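PDB 3F7W: putative fructosamine-3-kinase from Thermobifida fusca YX, which probably acts as a kinase of the fructosamine kinase family, which has a protein-kinase-like fold. Local coordinates for residues A[63-68]-A[85-90]; A[108-113]-A[242-247]; A[152-157]-A[170-175]; A[200-205]-A[229-234]. All blocks are in the same frame, centred on the assembly; numbering follows the deposited sequence.

Contact 1 (A[63-68]-A[85-90]); sequences LGLDWL and RTLAME
Leu65, on the helical segment 63-68, meets Met89 and Leu87 on the strand segment 85-90 through a single methyl group, a compact example of one branched side chain carrying the contact between a helical and a strand segment. Its CD1 lies 3.5 Å from CE of Met89, present as selenomethionine, which is slightly tighter than usual for two carbons, and 4.2 Å from the SE atom of that residue. The same CD1 reaches CD2 of Leu87 at 4.2 Å, a looser touch. The Leu65 and Met89 side chains cross at about a right angle and meet methyl to methyl, with SE just behind. Met89 CG sits between the backbone N and the carbonyl carbon (chi1 71°), and the chain then bends at chi3 (69°), which turns CE back to Leu65. The contact is entirely apolar and buried. Around it, Val76, Val79 and Pro212 also pack on Leu65, while Phe58, Glu61 and Ala62 of the same helix touch Leu87 and extend the helix-on-sheet packing. Glu90 O is hydrogen-bonded to O1 of an unidentified molecule, probably from the crystallisation liquor. Helix 57-68, placed like the C helix of protein kinases, thus packs on the five-stranded antiparallel sheet, where strand 86-90 runs between strands 41-46 and 79-83.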
# COMPACT_ATOMS: atom_id res chain seq x y z
N LEU A 63 8.54 -3.21 9.27
CA LEU A 63 8.52 -4.66 9.01
C LEU A 63 8.03 -4.94 7.60
O LEU A 63 8.54 -5.84 6.91
CB LEU A 63 7.70 -5.40 10.05
CG LEU A 63 8.23 -5.38 11.51
CD1 LEU A 63 7.46 -6.36 12.39
CD2 LEU A 63 9.73 -5.67 11.58
N GLY A 64 7.04 -4.16 7.16
CA GLY A 64 6.49 -4.34 5.82
C GLY A 64 7.51 -3.99 4.76
O GLY A 64 7.64 -4.70 3.78
N LEU A 65 8.27 -2.91 4.98
CA LEU A 65 9.34 -2.54 4.04
C LEU A 65 10.41 -3.64 3.96
O LEU A 65 10.87 -4.00 2.86
CB LEU A 65 9.97 -1.21 4.42
CG LEU A 65 9.21 0.08 4.14
CD1 LEU A 65 9.81 1.31 4.89
CD2 LEU A 65 9.09 0.36 2.62
N ASP A 66 10.79 -4.20 5.12
CA ASP A 66 11.81 -5.24 5.15
C ASP A 66 11.35 -6.47 4.42
O ASP A 66 12.10 -7.09 3.67
CB ASP A 66 12.19 -5.57 6.60
CG ASP A 66 13.16 -6.73 6.72
OD1 ASP A 66 14.32 -6.58 6.35
OD2 ASP A 66 12.74 -7.79 7.20
N TRP A 67 10.11 -6.84 4.66
CA TRP A 67 9.55 -8.05 4.10
C TRP A 67 9.29 -7.92 2.60
O TRP A 67 9.56 -8.83 1.81
CB TRP A 67 8.28 -8.37 4.87
CG TRP A 67 7.54 -9.63 4.46
CD1 TRP A 67 7.86 -10.92 4.77
CD2 TRP A 67 6.29 -9.68 3.75
NE1 TRP A 67 6.92 -11.79 4.25
CE2 TRP A 67 5.93 -11.05 3.63
CE3 TRP A 67 5.44 -8.71 3.21
CZ2 TRP A 67 4.75 -11.47 3.00
CZ3 TRP A 67 4.29 -9.13 2.57
CH2 TRP A 67 3.94 -10.48 2.49
N LEU A 68 8.77 -6.78 2.19
CA LEU A 68 8.46 -6.56 0.80
C LEU A 68 9.69 -6.36 -0.06
O LEU A 68 9.67 -6.62 -1.29
CB LEU A 68 7.52 -5.33 0.75
CG LEU A 68 6.66 -5.03 -0.42
CD1 LEU A 68 5.59 -6.16 -0.61
CD2 LEU A 68 6.05 -3.62 -0.16
N ARG A 85 8.52 5.70 17.09
CA ARG A 85 8.31 7.16 16.86
C ARG A 85 8.89 7.69 15.53
O ARG A 85 8.58 8.82 15.12
CB ARG A 85 9.03 7.98 17.95
CG ARG A 85 9.00 7.47 19.38
CD ARG A 85 7.62 7.60 19.97
NE ARG A 85 7.14 8.98 19.91
CZ ARG A 85 5.89 9.33 20.18
NH1 ARG A 85 4.97 8.43 20.51
NH2 ARG A 85 5.55 10.59 20.08
N THR A 86 9.79 6.91 14.90
CA THR A 86 10.70 7.42 13.86
C THR A 86 10.96 6.31 12.84
O THR A 86 11.13 5.14 13.20
CB THR A 86 12.04 7.84 14.45
OG1 THR A 86 11.84 8.53 15.69
CG2 THR A 86 12.85 8.72 13.49
N LEU A 87 10.95 6.68 11.57
CA LEU A 87 11.29 5.75 10.51
C LEU A 87 12.16 6.52 9.50
O LEU A 87 11.73 7.54 8.97
CB LEU A 87 10.02 5.19 9.86
CG LEU A 87 10.14 4.27 8.65
CD1 LEU A 87 11.02 3.06 8.93
CD2 LEU A 87 8.74 3.81 8.14
N ALA A 88 13.40 6.05 9.34
CA ALA A 88 14.43 6.66 8.46
C ALA A 88 14.74 5.66 7.35
O ALA A 88 15.08 4.49 7.63
CB ALA A 88 15.70 6.96 9.23
N MSE A 89 14.61 6.12 6.11
CA MSE A 89 14.81 5.29 4.95
C MSE A 89 15.53 6.04 3.87
O MSE A 89 15.71 7.25 3.93
CB MSE A 89 13.47 4.79 4.42
CG MSE A 89 12.62 5.82 3.78
SE MSE A 89 10.91 5.01 3.27
CE MSE A 89 10.28 4.77 5.09
N GLU A 90 15.90 5.29 2.84
CA GLU A 90 16.49 5.84 1.63
C GLU A 90 15.64 6.98 1.04
O GLU A 90 14.41 6.87 0.92
CB GLU A 90 16.61 4.64 0.68
CG GLU A 90 17.17 4.88 -0.65
CD GLU A 90 17.27 3.57 -1.45
OE1 GLU A 90 16.74 2.51 -1.00
OE2 GLU A 90 17.87 3.64 -2.55

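Contact 2 (A[108-113]-A[242-247]); sequences QLAAMH and NEVAPL
Ala110 and Ala245 face one another with their CB atoms 3.9 Å apart, and both methyls are directed at the opposite segment, so two of the smallest side chains let backbones come close: their CA atoms are 5.9 Å apart. Val244, just before, also turns its CG2 onto Ala110 CB, but the modelled separation is too short to be trusted. Ala245 is the first residue to leave helical geometry after helix 234-244, and the chain swings away there. A bond within segment 242-247 spans this exit: Leu247 N donates to Asn242 OD1 at 2.9 Å, with an N-H...O angle of 163° and the donor tilted 26° from the carbonyl plane. Asn242 sets off away from 108-113, but its amide end turns back and its OD1 takes the N-H of Leu247 in the loop after the helix. Beyond the alanines, the His113 ring is held on both nitrogens, ND1 by Tyr241 OH and NE2 by Asp222 OD2, while Leu109 O lies 3.4 Å above one face of the His113 ring, toward the rim. Arg219 hydrogen-bonds to the carbonyl oxygens of Ala245 and Pro246, the first residues after the helix. Helix 99-114 is thereby joined to the C-terminal end of helix 234-244, with helix 219-229 contributing both Asp222 and Arg219.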
# COMPACT_ATOMS: atom_id res chain seq x y z
N GLN A 108 9.82 -5.25 -11.99
CA GLN A 108 10.08 -5.08 -10.57
C GLN A 108 8.91 -5.54 -9.73
O GLN A 108 9.10 -6.24 -8.72
CB GLN A 108 10.39 -3.61 -10.24
CG GLN A 108 11.68 -3.02 -10.79
CD GLN A 108 11.85 -1.58 -10.40
OE1 GLN A 108 11.21 -0.67 -11.00
NE2 GLN A 108 12.63 -1.35 -9.33
N LEU A 109 7.72 -5.12 -10.10
CA LEU A 109 6.51 -5.49 -9.36
C LEU A 109 6.21 -6.99 -9.42
O LEU A 109 5.78 -7.57 -8.43
CB LEU A 109 5.29 -4.73 -9.89
CG LEU A 109 5.02 -3.28 -9.48
CD1 LEU A 109 3.72 -2.81 -10.22
CD2 LEU A 109 4.90 -3.11 -7.97
N ALA A 110 6.38 -7.59 -10.59
CA ALA A 110 6.20 -9.03 -10.73
C ALA A 110 7.13 -9.80 -9.78
O ALA A 110 6.70 -10.73 -9.13
CB ALA A 110 6.43 -9.47 -12.22
N ALA A 111 8.41 -9.43 -9.72
CA ALA A 111 9.36 -10.14 -8.85
C ALA A 111 9.00 -9.94 -7.37
O ALA A 111 9.11 -10.86 -6.57
CB ALA A 111 10.79 -9.67 -9.13
N MSE A 112 8.55 -8.73 -7.05
CA MSE A 112 8.13 -8.38 -5.70
C MSE A 112 6.96 -9.29 -5.29
O MSE A 112 7.04 -9.95 -4.26
CB MSE A 112 7.68 -6.91 -5.60
CG MSE A 112 7.20 -6.50 -4.21
SE MSE A 112 6.67 -4.64 -4.19
CE MSE A 112 4.85 -4.99 -4.80
N HIS A 113 5.92 -9.32 -6.11
CA HIS A 113 4.75 -10.17 -5.82
C HIS A 113 5.09 -11.66 -5.70
O HIS A 113 4.63 -12.35 -4.78
CB HIS A 113 3.70 -10.01 -6.91
CG HIS A 113 2.97 -8.70 -6.87
ND1 HIS A 113 2.22 -8.25 -7.93
CD2 HIS A 113 2.86 -7.77 -5.90
CE1 HIS A 113 1.66 -7.10 -7.60
NE2 HIS A 113 2.07 -6.76 -6.39
N ASN A 242 2.84 -8.71 -17.07
CA ASN A 242 2.23 -9.90 -17.68
C ASN A 242 3.20 -10.73 -18.52
O ASN A 242 2.97 -11.91 -18.74
CB ASN A 242 0.96 -9.51 -18.47
CG ASN A 242 -0.27 -9.31 -17.56
OD1 ASN A 242 -0.45 -10.03 -16.58
ND2 ASN A 242 -1.12 -8.35 -17.91
N GLU A 243 4.31 -10.14 -18.98
CA GLU A 243 5.31 -10.91 -19.72
C GLU A 243 5.94 -11.93 -18.82
O GLU A 243 6.22 -13.04 -19.25
CB GLU A 243 6.45 -10.03 -20.20
CG GLU A 243 6.17 -9.20 -21.41
CD GLU A 243 7.26 -8.17 -21.67
OE1 GLU A 243 8.30 -8.11 -20.92
OE2 GLU A 243 7.07 -7.41 -22.63
N VAL A 244 6.17 -11.55 -17.56
CA VAL A 244 6.97 -12.33 -16.64
C VAL A 244 6.15 -13.10 -15.60
O VAL A 244 6.60 -14.13 -15.12
CB VAL A 244 8.05 -11.45 -15.93
CG1 VAL A 244 8.97 -10.77 -16.96
CG2 VAL A 244 7.41 -10.43 -15.07
N ALA A 245 4.99 -12.57 -15.22
CA ALA A 245 4.09 -13.24 -14.28
C ALA A 245 2.65 -13.04 -14.73
O ALA A 245 1.89 -12.38 -14.05
CB ALA A 245 4.28 -12.70 -12.85
N PRO A 246 2.28 -13.63 -15.89
CA PRO A 246 0.96 -13.38 -16.46
C PRO A 246 -0.17 -13.56 -15.45
O PRO A 246 -0.22 -14.57 -14.75
CB PRO A 246 0.84 -14.42 -17.59
CG PRO A 246 1.99 -15.38 -17.37
CD PRO A 246 3.05 -14.55 -16.74
N LEU A 247 -1.06 -12.58 -15.40
CA LEU A 247 -2.22 -12.67 -14.54
C LEU A 247 -3.15 -13.81 -15.03
O LEU A 247 -3.15 -14.17 -16.21
CB LEU A 247 -2.93 -11.31 -14.48
CG LEU A 247 -2.22 -10.17 -13.73
CD1 LEU A 247 -2.90 -8.86 -14.02
CD2 LEU A 247 -2.18 -10.41 -12.23

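Contact 3 (A[152-157]-A[170-175])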
# COMPACT_ATOMS: atom_id res chain seq x y z
N PRO A 152 -14.97 -4.87 7.81
CA PRO A 152 -14.65 -3.87 8.84
C PRO A 152 -14.84 -2.41 8.38
O PRO A 152 -15.38 -1.60 9.15
CB PRO A 152 -13.19 -4.22 9.23
CG PRO A 152 -13.02 -5.63 8.84
CD PRO A 152 -13.86 -5.81 7.60
N TYR A 153 -14.47 -2.09 7.14
CA TYR A 153 -14.56 -0.71 6.62
C TYR A 153 -15.99 -0.39 6.19
O TYR A 153 -16.43 0.73 6.30
CB TYR A 153 -13.57 -0.52 5.45
CG TYR A 153 -12.19 -0.94 5.89
CD1 TYR A 153 -11.49 -0.18 6.82
CD2 TYR A 153 -11.64 -2.15 5.49
CE1 TYR A 153 -10.24 -0.58 7.30
CE2 TYR A 153 -10.38 -2.57 5.97
CZ TYR A 153 -9.71 -1.77 6.89
OH TYR A 153 -8.50 -2.15 7.41
N LEU A 154 -16.69 -1.40 5.68
CA LEU A 154 -18.12 -1.25 5.37
C LEU A 154 -18.93 -0.87 6.62
O LEU A 154 -19.73 0.09 6.60
CB LEU A 154 -18.67 -2.53 4.74
CG LEU A 154 -20.14 -2.52 4.28
CD1 LEU A 154 -20.29 -1.53 3.11
CD2 LEU A 154 -20.55 -3.95 3.85
N ARG A 155 -18.72 -1.60 7.71
CA ARG A 155 -19.41 -1.33 8.97
C ARG A 155 -19.03 0.04 9.52
O ARG A 155 -19.89 0.78 10.00
CB ARG A 155 -19.13 -2.41 10.02
CG ARG A 155 -19.50 -3.83 9.60
CD ARG A 155 -21.00 -4.04 9.46
NE ARG A 155 -21.29 -5.37 8.92
CZ ARG A 155 -22.05 -5.63 7.86
NH1 ARG A 155 -22.66 -4.67 7.19
NH2 ARG A 155 -22.23 -6.90 7.49
N ARG A 156 -17.75 0.38 9.44
CA ARG A 156 -17.29 1.67 9.94
C ARG A 156 -17.94 2.83 9.17
O ARG A 156 -18.42 3.78 9.77
CB ARG A 156 -15.77 1.76 9.85
CG ARG A 156 -15.24 2.99 10.51
CD ARG A 156 -13.75 3.10 10.35
NE ARG A 156 -13.32 4.38 10.90
CZ ARG A 156 -13.09 4.60 12.20
NH1 ARG A 156 -13.23 3.63 13.09
NH2 ARG A 156 -12.72 5.81 12.60
N ALA A 157 -17.94 2.74 7.84
CA ALA A 157 -18.52 3.79 7.00
C ALA A 157 -20.04 3.90 7.23
O ALA A 157 -20.60 5.00 7.29
CB ALA A 157 -18.18 3.54 5.51
N LEU A 170 -25.87 -3.62 -1.04
CA LEU A 170 -25.20 -3.77 -2.34
C LEU A 170 -23.83 -4.42 -2.18
O LEU A 170 -23.48 -5.36 -2.91
CB LEU A 170 -25.08 -2.42 -3.06
CG LEU A 170 -24.13 -2.38 -4.27
CD1 LEU A 170 -24.52 -3.44 -5.33
CD2 LEU A 170 -24.05 -0.97 -4.87
N VAL A 171 -23.03 -3.94 -1.23
CA VAL A 171 -21.71 -4.53 -1.03
C VAL A 171 -21.86 -5.97 -0.50
O VAL A 171 -21.08 -6.85 -0.85
CB VAL A 171 -20.79 -3.67 -0.11
CG1 VAL A 171 -19.46 -4.42 0.20
CG2 VAL A 171 -20.53 -2.33 -0.77
N GLU A 172 -22.87 -6.20 0.32
CA GLU A 172 -23.11 -7.55 0.85
C GLU A 172 -23.50 -8.56 -0.25
O GLU A 172 -23.19 -9.74 -0.13
CB GLU A 172 -24.17 -7.51 1.94
CG GLU A 172 -23.63 -6.93 3.23
CD GLU A 172 -24.66 -6.79 4.33
OE1 GLU A 172 -25.86 -6.62 4.03
OE2 GLU A 172 -24.26 -6.83 5.51
N LYS A 173 -24.18 -8.09 -1.30
CA LYS A 173 -24.45 -8.91 -2.49
C LYS A 173 -23.17 -9.41 -3.15
O LYS A 173 -23.07 -10.58 -3.55
CB LYS A 173 -25.27 -8.14 -3.53
CG LYS A 173 -26.72 -8.07 -3.22
CD LYS A 173 -27.52 -7.34 -4.29
CE LYS A 173 -29.02 -7.61 -4.13
NZ LYS A 173 -29.80 -6.38 -4.35
N VAL A 174 -22.16 -8.54 -3.25
CA VAL A 174 -20.90 -8.94 -3.83
C VAL A 174 -20.26 -10.03 -2.98
O VAL A 174 -19.79 -11.03 -3.51
CB VAL A 174 -19.92 -7.74 -3.95
CG1 VAL A 174 -18.56 -8.20 -4.50
CG2 VAL A 174 -20.52 -6.65 -4.84
N LEU A 175 -20.24 -9.82 -1.66
CA LEU A 175 -19.65 -10.78 -0.73
C LEU A 175 -20.36 -12.14 -0.82
O LEU A 175 -19.70 -13.19 -0.82
CB LEU A 175 -19.68 -10.23 0.71
CG LEU A 175 -18.79 -9.01 0.95
CD1 LEU A 175 -18.89 -8.55 2.40
CD2 LEU A 175 -17.33 -9.29 0.53
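Glu172 OE2 accepts two hydrogen bonds from the guanidinium of Arg155, forming a salt bridge at the flank of an antiparallel pair of neighbouring helices. Arg155 NH2 stands 2.8 Å from Glu172 OE2, with an N-H...O angle of 154°, and approaches nearly along the C-O axis; Arg155 NH1, at 3.2 Å from the same Glu172 OE2, is bent further and comes from above the carboxylate plane. Both nitrogens therefore share one oxygen end-on, in the guanidinium plane, while the two flat groups are turned 79° apart. Arg155 was modelled in two conformers and this is one of them, so the bridge may be only partly populated. A bend at chi2 brings the arginine's end across, whereas Glu172 runs extended beyond CG to meet it. On the buried side Leu154 and Val171 reach toward each other tip to tip, both leucine methyls lying against the valine branch, with Leu154 CD2 3.8 Å from Val171 CG1. The axes of the short segments 152-157 and 170-175 run antiparallel at 168°, 11.6 Å apart at closest approach. Ile150 lengthens the Val171 packing within the pair, and Leu264 of helix 251-270 links Leu154 outward. Between the apolar pair and the salt bridge, Leu154 CD2 approaches Glu172 CG at 4.3 Å.

Contact 4 (A[200-205]-A[229-234]); sequences VLWQDD and FGLPYL
Leu231 to Leu234 form a type II beta turn, closed by a weak backbone bond, that brings Leu231 and Pro232 against Val200 and Trp202. The latter two lie on strand 200-203, the first arm of a two-stranded antiparallel hairpin with 206-209, in the place where protein-kinase-like folds carry a short hairpin after the catalytic loop. Val200 and Trp202 alternate with Leu201 along the strand and thus point to the same side. The Trp202 ring presents its CZ2 corner: Leu231 CG lies 4.0 Å from Trp202 CZ2 at the edge of the ring, near its plane. Pro232 comes in obliquely, its CB also 4.0 Å from Trp202 CZ2, while Pro232 O is 3.4 Å from that carbon without being a hydrogen-bond partner. With CG anti to the backbone N (chi1 -173°), Leu231 extends toward the strand, its CD1 4.1 Å from Val200 CB. On one face of the Trp202 indole lies Val200 CG1, 3.9 Å above the plane toward the rim. Phe105 and Leu226 also pack on Val200, and Pro97 touches both Trp202 and Pro232. Next along the chain, Gln203 NE2 donates to Trp202 O at 2.8 Å and nearly straight (174°), standing above the carbonyl plane.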
# COMPACT_ATOMS: atom_id res chain seq x y z
N VAL A 200 4.06 5.75 -6.00
CA VAL A 200 5.02 5.36 -7.04
C VAL A 200 5.88 6.58 -7.38
O VAL A 200 5.38 7.61 -7.88
CB VAL A 200 4.30 4.79 -8.29
CG1 VAL A 200 5.30 4.35 -9.37
CG2 VAL A 200 3.40 3.62 -7.84
N LEU A 201 7.15 6.47 -7.05
CA LEU A 201 8.13 7.51 -7.33
C LEU A 201 8.99 7.07 -8.50
O LEU A 201 9.79 6.13 -8.40
CB LEU A 201 9.01 7.79 -6.12
CG LEU A 201 8.27 8.19 -4.84
CD1 LEU A 201 9.28 8.66 -3.81
CD2 LEU A 201 7.24 9.27 -5.10
N TRP A 202 8.80 7.74 -9.62
CA TRP A 202 9.48 7.36 -10.84
C TRP A 202 10.99 7.68 -10.79
O TRP A 202 11.43 8.68 -10.19
CB TRP A 202 8.80 8.01 -12.04
CG TRP A 202 7.44 7.49 -12.27
CD1 TRP A 202 6.28 7.91 -11.67
CD2 TRP A 202 7.07 6.43 -13.14
NE1 TRP A 202 5.22 7.17 -12.14
CE2 TRP A 202 5.68 6.26 -13.04
CE3 TRP A 202 7.79 5.61 -14.02
CZ2 TRP A 202 4.98 5.30 -13.78
CZ3 TRP A 202 7.10 4.65 -14.75
CH2 TRP A 202 5.70 4.51 -14.62
N GLN A 203 11.74 6.78 -11.41
CA GLN A 203 13.19 6.86 -11.56
C GLN A 203 13.50 6.68 -13.05
O GLN A 203 12.60 6.41 -13.84
CB GLN A 203 13.83 5.73 -10.76
CG GLN A 203 13.55 5.82 -9.24
CD GLN A 203 14.29 6.96 -8.59
OE1 GLN A 203 15.34 6.75 -8.00
NE2 GLN A 203 13.76 8.18 -8.70
N ASP A 204 14.76 6.86 -13.43
CA ASP A 204 15.16 6.65 -14.82
C ASP A 204 15.04 5.20 -15.24
O ASP A 204 14.81 4.91 -16.42
CB ASP A 204 16.61 7.10 -15.02
CG ASP A 204 16.79 8.61 -14.84
OD1 ASP A 204 15.89 9.38 -15.24
OD2 ASP A 204 17.84 8.99 -14.28
N ASP A 205 15.19 4.29 -14.29
CA ASP A 205 15.36 2.86 -14.59
C ASP A 205 14.25 2.00 -13.98
O ASP A 205 14.42 0.81 -13.83
CB ASP A 205 16.74 2.39 -14.10
CG ASP A 205 16.92 2.55 -12.60
OD1 ASP A 205 16.11 3.27 -11.94
OD2 ASP A 205 17.89 1.97 -12.06
N PHE A 229 -6.82 4.90 -9.48
CA PHE A 229 -6.51 6.34 -9.59
C PHE A 229 -5.58 6.64 -10.76
O PHE A 229 -5.17 7.78 -10.98
CB PHE A 229 -5.96 6.86 -8.27
CG PHE A 229 -6.91 6.68 -7.14
CD1 PHE A 229 -7.93 7.59 -6.92
CD2 PHE A 229 -6.84 5.55 -6.34
CE1 PHE A 229 -8.85 7.37 -5.91
CE2 PHE A 229 -7.74 5.34 -5.32
CZ PHE A 229 -8.76 6.27 -5.12
N GLY A 230 -5.30 5.61 -11.54
CA GLY A 230 -4.53 5.77 -12.77
C GLY A 230 -3.04 5.82 -12.48
O GLY A 230 -2.62 6.02 -11.33
N LEU A 231 -2.24 5.67 -13.53
CA LEU A 231 -0.78 5.70 -13.42
C LEU A 231 -0.23 6.07 -14.77
O LEU A 231 -0.73 5.58 -15.78
CB LEU A 231 -0.23 4.33 -13.07
CG LEU A 231 1.27 4.23 -12.76
CD1 LEU A 231 1.56 4.79 -11.35
CD2 LEU A 231 1.79 2.79 -12.92
N PRO A 232 0.83 6.90 -14.81
CA PRO A 232 1.49 7.12 -16.09
C PRO A 232 1.92 5.80 -16.68
O PRO A 232 2.44 4.94 -15.96
CB PRO A 232 2.70 7.98 -15.71
CG PRO A 232 2.23 8.72 -14.45
CD PRO A 232 1.46 7.66 -13.71
N TYR A 233 1.69 5.61 -17.99
CA TYR A 233 2.12 4.40 -18.70
C TYR A 233 1.60 3.10 -18.07
O TYR A 233 2.29 2.08 -18.10
CB TYR A 233 3.67 4.38 -18.83
CG TYR A 233 4.19 5.60 -19.54
CD1 TYR A 233 3.92 5.82 -20.90
CD2 TYR A 233 4.89 6.59 -18.85
CE1 TYR A 233 4.37 6.95 -21.54
CE2 TYR A 233 5.33 7.73 -19.47
CZ TYR A 233 5.06 7.92 -20.82
OH TYR A 233 5.52 9.06 -21.45
N LEU A 234 0.39 3.14 -17.51
CA LEU A 234 -0.21 1.97 -16.88
C LEU A 234 -0.16 0.73 -17.75
O LEU A 234 0.26 -0.31 -17.28
CB LEU A 234 -1.66 2.23 -16.50
CG LEU A 234 -2.37 1.06 -15.80
CD1 LEU A 234 -1.68 0.64 -14.48
CD2 LEU A 234 -3.83 1.43 -15.55

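In the fold
Together the four contacts show how chemistry follows position in a kinase-like fold. Contacts 1 and 2 are the buried ones and purely apolar across their segments, one joining helix to sheet, the other helix to helix end; they touch each other where Leu68 CG meets Met112 SE at 3.8 Å. Contact 4, partly buried, also relies on apolar side chains but uses an aromatic ring. Its loop separates helices 219-229 and 234-244, and so leads into the helix whose end contact 2 holds. Contact 3, partly buried too, adds a salt bridge at its exposed flank, and lies on the opposite side of the chain's centre from contact 1.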